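Tyrosinase (Aspergillus oryzae, PDB 6JU8) probably catalyses the copper-dependent oxidation of L-tyrosine and L-dopa to L-dopaquinone by molecular oxygen, using a dinuclear copper centre. Local coordinates at residues A[385-388]-A[393-396]; A[430-435]-A[440-445]. The protein carries 1 engineered substitution. All coordinates share one frame; numbering follows the deposited sequence.

Both contacts are short-range closures, each joining segments a few residues apart; they follow one another along the chain, and both pack beside the C-terminal end of helix 371-389. Interaction 1 folds the loop after the helix back against its last turns; it is partly buried and relies on aromatic and amide packing. Interaction 2 ties two parts of the later loop that precedes helix 448-456; its tryptophan and threonine are buried, a water links Arg433 to the Thr442 carbonyl, and a salt bridge within 430-435 holds the arginine. Their centres lie about 12 Å apart and the two meet directly: Gln387 NE2 probably donates to Lys430 O (2.9 Å), and Thr388 packs against both Trp432 and Thr442.

Interaction 1: A[385-388]-A[393-396]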
ATOM      1  N   ILE A 385     -14.231 -25.304  17.211  1.00  8.72           N
ATOM      2  CA  ILE A 385     -15.619 -24.975  17.609  1.00  9.62           C
ATOM      3  C   ILE A 385     -16.597 -26.022  17.106  1.00  9.26           C
ATOM      4  O   ILE A 385     -17.450 -26.546  17.844  1.00 10.26           O
ATOM      5  CB  ILE A 385     -16.038 -23.589  17.078  1.00  9.63           C
ATOM      6  CG1 ILE A 385     -15.197 -22.472  17.704  1.00 10.46           C
ATOM      7  CG2 ILE A 385     -17.534 -23.366  17.307  1.00 10.25           C
ATOM      8  CD1 ILE A 385     -15.319 -21.136  17.000  1.00 10.82           C
ATOM      9  N   TRP A 386     -16.480 -26.333  15.803  1.00  9.56           N
ATOM     10  CA  TRP A 386     -17.446 -27.260  15.207  1.00  9.58           C
ATOM     11  C   TRP A 386     -17.288 -28.625  15.850  1.00 10.46           C
ATOM     12  O   TRP A 386     -18.296 -29.289  16.135  1.00 10.74           O
ATOM     13  CB  TRP A 386     -17.246 -27.310  13.683  1.00  8.96           C
ATOM     14  CG  TRP A 386     -18.304 -28.104  12.990  1.00  8.83           C
ATOM     15  CD1 TRP A 386     -19.474 -27.572  12.500  1.00 10.05           C
ATOM     16  CD2 TRP A 386     -18.351 -29.512  12.713  1.00  9.56           C
ATOM     17  NE1 TRP A 386     -20.222 -28.561  11.925  1.00 10.62           N
ATOM     18  CE2 TRP A 386     -19.560 -29.769  12.040  1.00 10.59           C
ATOM     19  CE3 TRP A 386     -17.475 -30.573  12.952  1.00 10.87           C
ATOM     20  CZ2 TRP A 386     -19.953 -31.041  11.602  1.00 10.61           C
ATOM     21  CZ3 TRP A 386     -17.865 -31.841  12.514  1.00 10.89           C
ATOM     22  CH2 TRP A 386     -19.070 -32.075  11.856  1.00 12.02           C
ATOM     23  N   GLN A 387     -16.051 -29.061  16.115  1.00  9.99           N
ATOM     24  CA  GLN A 387     -15.865 -30.351  16.793  1.00 10.63           C
ATOM     25  C   GLN A 387     -16.554 -30.349  18.161  1.00  9.99           C
ATOM     26  O   GLN A 387     -17.174 -31.332  18.549  1.00 11.43           O
ATOM     27  CB  GLN A 387     -14.393 -30.661  16.993  1.00 10.92           C
ATOM     28  CG  GLN A 387     -13.606 -31.012  15.735  1.00 10.92           C
ATOM     29  CD  GLN A 387     -12.166 -31.276  16.140  1.00 10.52           C
ATOM     30  OE1 GLN A 387     -11.287 -30.427  15.944  1.00 11.88           O
ATOM     31  NE2 GLN A 387     -11.902 -32.423  16.756  1.00 11.94           N
ATOM     32  N   THR A 388     -16.435 -29.249  18.882  1.00 10.23           N
ATOM     33  CA  THR A 388     -17.009 -29.141  20.225  1.00 11.96           C
ATOM     34  C   THR A 388     -18.514 -29.351  20.215  1.00 11.89           C
ATOM     35  O   THR A 388     -19.040 -30.014  21.114  1.00 14.19           O
ATOM     36  CB  THR A 388     -16.659 -27.770  20.825  1.00 11.84           C
ATOM     37  OG1 THR A 388     -15.222 -27.676  20.995  1.00 12.49           O
ATOM     38  CG2 THR A 388     -17.283 -27.580  22.191  1.00 13.49           C
ATOM     39  N   SER A 393     -18.459 -36.589  15.265  1.00 11.23           N
ATOM     40  CA  SER A 393     -18.419 -36.409  13.815  1.00 12.31           C
ATOM     41  C   SER A 393     -16.980 -36.230  13.364  1.00 11.93           C
ATOM     42  O   SER A 393     -16.441 -35.126  13.442  1.00 12.87           O
ATOM     43  CB  SER A 393     -19.252 -35.199  13.397  1.00 13.31           C
ATOM     44  OG  SER A 393     -20.627 -35.387  13.718  1.00 15.62           O
ATOM     45  N   TRP A 394     -16.333 -37.304  12.937  1.00 11.11           N
ATOM     46  CA  TRP A 394     -14.889 -37.294  12.724  1.00 10.21           C
ATOM     47  C   TRP A 394     -14.499 -38.450  11.802  1.00 10.96           C
ATOM     48  O   TRP A 394     -14.392 -39.606  12.232  1.00 12.31           O
ATOM     49  CB  TRP A 394     -14.141 -37.456  14.043  1.00 11.61           C
ATOM     50  CG  TRP A 394     -12.645 -37.349  13.935  1.00 11.87           C
ATOM     51  CD1 TRP A 394     -11.737 -38.367  13.917  1.00 13.29           C
ATOM     52  CD2 TRP A 394     -11.885 -36.135  13.839  1.00 11.31           C
ATOM     53  NE1 TRP A 394     -10.461 -37.869  13.814  1.00 15.33           N
ATOM     54  CE2 TRP A 394     -10.514 -36.505  13.765  1.00 13.36           C
ATOM     55  CE3 TRP A 394     -12.207 -34.774  13.803  1.00 11.80           C
ATOM     56  CZ2 TRP A 394      -9.477 -35.558  13.667  1.00 13.62           C
ATOM     57  CZ3 TRP A 394     -11.207 -33.829  13.707  1.00 11.86           C
ATOM     58  CH2 TRP A 394      -9.867 -34.245  13.634  1.00 13.08           C
ATOM     59  N   PHE A 395     -14.344 -38.151  10.519  1.00  9.97           N
ATOM     60  CA  PHE A 395     -13.862 -39.120   9.552  1.00 11.73           C
ATOM     61  C   PHE A 395     -14.660 -40.419   9.575  1.00 12.38           C
ATOM     62  O   PHE A 395     -14.075 -41.478   9.296  1.00 14.26           O
ATOM     63  CB  PHE A 395     -12.356 -39.396   9.717  1.00 12.30           C
ATOM     64  CG  PHE A 395     -11.494 -38.195   9.399  1.00 11.14           C
ATOM     65  CD1 PHE A 395     -11.151 -37.250  10.373  1.00 11.12           C
ATOM     66  CD2 PHE A 395     -11.031 -37.970   8.110  1.00 11.38           C
ATOM     67  CE1 PHE A 395     -10.387 -36.131  10.097  1.00 10.56           C
ATOM     68  CE2 PHE A 395     -10.251 -36.869   7.815  1.00 11.15           C
ATOM     69  CZ  PHE A 395      -9.925 -35.927   8.797  1.00 10.32           C
ATOM     70  N   ASN A 396     -15.958 -40.362   9.829  1.00 12.96           N
ATOM     71  CA  ASN A 396     -16.720 -41.598  10.044  1.00 13.06           C
ATOM     72  C   ASN A 396     -17.975 -41.633   9.192  1.00 14.19           C
ATOM     73  O   ASN A 396     -18.735 -42.599   9.287  1.00 17.41           O
ATOM     74  CB  ASN A 396     -17.028 -41.818  11.525  1.00 14.63           C
ATOM     75  CG  ASN A 396     -17.872 -40.718  12.127  1.00 14.49           C
ATOM     76  OD1 ASN A 396     -17.766 -39.554  11.734  1.00 14.54           O
ATOM     77  ND2 ASN A 396     -18.721 -41.048  13.091  1.00 22.12           N
TER
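Gln387 on the closing turns of helix 371-389 and Ser393 on the loop that doubles back beside it bring their CA atoms to 7.2 Å, the nearest backbone approach between helical 385-388 and irregular 393-396. Two pairs of side chains fill the gap. At one, Trp386 CH2 at the far end of the indole meets Ser393 CB at 3.5 Å, an oblique approach to the six-membered ring; CG lies anti to the backbone N (chi1 -173°), which swings the indole off the helix flank and over to the loop. The second pair is an amide against a ring: Gln387 NE2 comes 3.4 Å from Trp394 CZ3, with Gln387 CD at 3.7 Å from the same atom. Amide and indole planes are 27° apart, and the amide nitrogen comes to the CZ3 corner obliquely. Its rotation is fixed from outside the pair, because OE1 accepts from Arg108 while NE2 is also engaged by the 430-435 segment. Trp394 is likewise held at its pyrrole end, NE1 donating to Asp427, and Phe395 CD1 lies 3.5 Å above one face of the indole. The loop turns sharply here: Asn396 OD1 reaches back to accept from Trp394 N at 2.9 Å, the donor standing above the carbonyl plane. Helix 371-389 also carries the copper ligand His376, and Arg108 adjoins the ligand His107, which places this closure beside the helices that carry copper ligands, the Trp394 side chain about 11 Å from that of His107, within the di-copper fold of tyrosinases.

Interaction 2: A[430-435]-A[440-445]; sequences KDWRSL and AITKDA
Asp431 OD1 takes two sound bonds from Arg433, the residue whose NH1 is turned toward Thr442 across the contact. The main bond is the salt bridge from Arg433 NE, 2.7 Å long and nearly in the guanidinium plane, which meets OD1 on its syn side. Arg433 N adds a second bond at 3.0 Å from above the carboxylate plane, closing an Asx turn, and NH2 contributes weakly. Asp431 O is doubly engaged as well, accepting from Ser434 N and from Ser434 OG, the hydroxyl at 2.8 Å, at the start of the 3-10 turn 432-435. With the arginine bent at chi3 (-76°), the guanidinium comes over one face of the Trp432 indole, tilted against it, with Arg433 CZ 3.4 Å above the ring plane and displaced toward the rim. A water bridges NH1 to Thr442 O, accepting from NH1 at 3.0 Å and donating to the carbonyl. Trp432 and Thr442 themselves approach from opposite directions, and CZ2 of the indole meets the threonine OG1 obliquely at 3.7 Å. Their polar ends converge on a common partner, since Trp432 NE1 and Thr442 OG1 both hydrogen-bond to Asp438 OD1, in the turn between the segments. The direct contact is thus van der Waals packing, and its polar links run through a water and an intervening aspartate. The paired carboxylate probably helps the arginine's charge to be tolerated beside a buried indole.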
ATOM      1  N   LYS A 430      -6.953 -34.859  16.683  1.00 12.55           N
ATOM      2  CA  LYS A 430      -8.391 -34.689  16.950  1.00 11.60           C
ATOM      3  C   LYS A 430      -8.607 -33.793  18.155  1.00 11.45           C
ATOM      4  O   LYS A 430      -9.462 -32.897  18.173  1.00 13.54           O
ATOM      5  CB  LYS A 430      -9.015 -36.077  17.178  1.00 13.70           C
ATOM      6  CG  LYS A 430     -10.510 -36.048  17.487  1.00 15.60           C
ATOM      7  CD  LYS A 430     -10.962 -37.370  18.092  0.52 18.27           C
ATOM      8  CE  LYS A 430     -11.123 -38.434  17.020  0.52 20.40           C
ATOM      9  NZ  LYS A 430     -11.624 -39.724  17.591  0.52 21.59           N
ATOM     10  N   ASP A 431      -7.815 -34.023  19.212  1.00 12.01           N
ATOM     11  CA  ASP A 431      -7.849 -33.119  20.363  1.00 12.42           C
ATOM     12  C   ASP A 431      -6.714 -32.110  20.212  1.00 11.90           C
ATOM     13  O   ASP A 431      -5.546 -32.464  20.435  1.00 13.40           O
ATOM     14  CB  ASP A 431      -7.700 -33.909  21.667  1.00 15.91           C
ATOM     15  CG  ASP A 431      -7.835 -33.018  22.889  1.00 18.15           C
ATOM     16  OD1 ASP A 431      -7.997 -31.786  22.761  1.00 17.14           O
ATOM     17  OD2 ASP A 431      -7.747 -33.569  24.004  1.00 30.10           O
ATOM     18  N   TRP A 432      -7.039 -30.909  19.794  1.00 10.91           N
ATOM     19  CA  TRP A 432      -6.019 -29.892  19.536  1.00 11.04           C
ATOM     20  C   TRP A 432      -5.246 -29.613  20.821  1.00 11.04           C
ATOM     21  O   TRP A 432      -4.106 -29.152  20.763  1.00 11.66           O
ATOM     22  CB  TRP A 432      -6.657 -28.627  18.934  1.00 11.05           C
ATOM     23  CG  TRP A 432      -7.702 -28.070  19.858  1.00 10.92           C
ATOM     24  CD1 TRP A 432      -7.507 -27.128  20.832  1.00 12.54           C
ATOM     25  CD2 TRP A 432      -9.093 -28.423  19.896  1.00 10.62           C
ATOM     26  NE1 TRP A 432      -8.714 -26.887  21.477  1.00 11.74           N
ATOM     27  CE2 TRP A 432      -9.691 -27.670  20.917  1.00 11.75           C
ATOM     28  CE3 TRP A 432      -9.875 -29.327  19.149  1.00 11.17           C
ATOM     29  CZ2 TRP A 432     -11.057 -27.768  21.229  1.00 11.49           C
ATOM     30  CZ3 TRP A 432     -11.224 -29.420  19.468  1.00 11.42           C
ATOM     31  CH2 TRP A 432     -11.792 -28.658  20.490  1.00 12.55           C
ATOM     32  N   ARG A 433      -5.829 -29.898  21.981  1.00 11.85           N
ATOM     33  CA  ARG A 433      -5.160 -29.598  23.240  1.00 12.45           C
ATOM     34  C   ARG A 433      -3.947 -30.494  23.429  1.00 14.07           C
ATOM     35  O   ARG A 433      -3.048 -30.202  24.225  1.00 13.93           O
ATOM     36  CB  ARG A 433      -6.134 -29.686  24.421  1.00 14.45           C
ATOM     37  CG  ARG A 433      -7.169 -28.563  24.381  1.00 17.59           C
ATOM     38  CD  ARG A 433      -8.453 -28.925  25.120  1.00 20.17           C
ATOM     39  NE  ARG A 433      -9.215 -29.845  24.268  1.00 27.34           N
ATOM     40  CZ  ARG A 433     -10.486 -29.885  23.913  1.00 23.82           C
ATOM     41  NH1 ARG A 433     -11.369 -28.983  24.335  1.00 25.52           N
ATOM     42  NH2 ARG A 433     -10.918 -30.858  23.106  1.00 26.89           N
ATOM     43  N   SER A 434      -3.897 -31.596  22.675  1.00 13.24           N
ATOM     44  CA  SER A 434      -2.689 -32.425  22.786  1.00 15.36           C
ATOM     45  C   SER A 434      -1.476 -31.700  22.218  1.00 12.73           C
ATOM     46  O   SER A 434      -0.354 -32.111  22.506  1.00 16.59           O
ATOM     47  CB  SER A 434      -2.872 -33.766  22.076  1.00 19.27           C
ATOM     48  OG  SER A 434      -3.013 -33.545  20.694  1.00 19.93           O
ATOM     49  N   LEU A 435      -1.690 -30.645  21.429  1.00 12.82           N
ATOM     50  CA  LEU A 435      -0.608 -29.825  20.878  1.00 13.41           C
ATOM     51  C   LEU A 435      -0.321 -28.621  21.767  1.00 12.36           C
ATOM     52  O   LEU A 435       0.423 -27.722  21.394  1.00 12.39           O
ATOM     53  CB  LEU A 435      -0.987 -29.376  19.453  1.00 14.85           C
ATOM     54  CG  LEU A 435      -1.197 -30.527  18.462  1.00 15.31           C
ATOM     55  CD1 LEU A 435      -1.792 -30.023  17.154  1.00 16.04           C
ATOM     56  CD2 LEU A 435       0.130 -31.250  18.244  1.00 18.08           C
ATOM     57  N   ALA A 440     -10.157 -19.577  23.666  1.00 11.48           N
ATOM     58  CA  ALA A 440     -11.084 -19.182  24.731  1.00 12.76           C
ATOM     59  C   ALA A 440     -12.485 -19.744  24.506  1.00 12.19           C
ATOM     60  O   ALA A 440     -13.143 -20.205  25.448  1.00 12.81           O
ATOM     61  CB  ALA A 440     -11.188 -17.672  24.857  1.00 12.95           C
ATOM     62  N   ILE A 441     -12.936 -19.682  23.262  1.00 10.82           N
ATOM     63  CA  ILE A 441     -14.298 -20.095  22.964  1.00 11.33           C
ATOM     64  C   ILE A 441     -14.553 -21.574  23.209  1.00 11.37           C
ATOM     65  O   ILE A 441     -15.739 -21.906  23.381  1.00 12.26           O
ATOM     66  CB  ILE A 441     -14.670 -19.697  21.532  1.00 10.72           C
ATOM     67  CG1 ILE A 441     -16.183 -19.771  21.295  1.00 13.38           C
ATOM     68  CG2 ILE A 441     -13.911 -20.512  20.497  1.00 12.01           C
ATOM     69  CD1 ILE A 441     -16.592 -18.999  20.044  1.00 13.92           C
ATOM     70  N   THR A 442     -13.508 -22.391  23.232  1.00 11.51           N
ATOM     71  CA  THR A 442     -13.676 -23.834  23.472  1.00 13.92           C
ATOM     72  C   THR A 442     -13.365 -24.209  24.914  1.00 15.02           C
ATOM     73  O   THR A 442     -13.339 -25.393  25.261  1.00 21.67           O
ATOM     74  CB  THR A 442     -12.856 -24.705  22.509  1.00 13.93           C
ATOM     75  OG1 THR A 442     -11.486 -24.289  22.410  1.00 15.51           O
ATOM     76  CG2 THR A 442     -13.406 -24.585  21.094  1.00 15.51           C
ATOM     77  N   LYS A 443     -13.159 -23.241  25.808  1.00 13.79           N
ATOM     78  CA  LYS A 443     -12.813 -23.653  27.180  1.00 15.42           C
ATOM     79  C   LYS A 443     -14.010 -24.213  27.926  1.00 16.07           C
ATOM     80  O   LYS A 443     -13.894 -25.175  28.691  1.00 24.73           O
ATOM     81  CB  LYS A 443     -12.204 -22.487  27.950  1.00 17.14           C
ATOM     82  CG  LYS A 443     -10.771 -22.135  27.509  1.00 19.95           C
ATOM     83  N   ASP A 444     -15.184 -23.633  27.693  1.00 13.45           N
ATOM     84  CA  ASP A 444     -16.394 -23.950  28.459  1.00 13.93           C
ATOM     85  C   ASP A 444     -17.532 -24.359  27.532  1.00 14.83           C
ATOM     86  O   ASP A 444     -18.140 -23.534  26.834  1.00 16.12           O
ATOM     87  CB  ASP A 444     -16.840 -22.746  29.288  1.00 13.90           C
ATOM     88  CG  ASP A 444     -18.044 -23.007  30.157  1.00 13.10           C
ATOM     89  OD1 ASP A 444     -18.494 -22.017  30.798  1.00 12.91           O
ATOM     90  OD2 ASP A 444     -18.535 -24.157  30.210  1.00 15.15           O
ATOM     91  N   ALA A 445     -17.840 -25.663  27.568  1.00 16.81           N
ATOM     92  CA  ALA A 445     -18.841 -26.149  26.621  1.00 19.26           C
ATOM     93  C   ALA A 445     -20.227 -25.623  26.958  1.00 15.08           C
ATOM     94  O   ALA A 445     -21.105 -25.663  26.094  1.00 17.99           O
ATOM     95  CB  ALA A 445     -18.874 -27.661  26.531  1.00 27.48           C
TER
HETATM   96  O   HOH W   1     -10.908 -26.587  26.151  1.00 29.40           O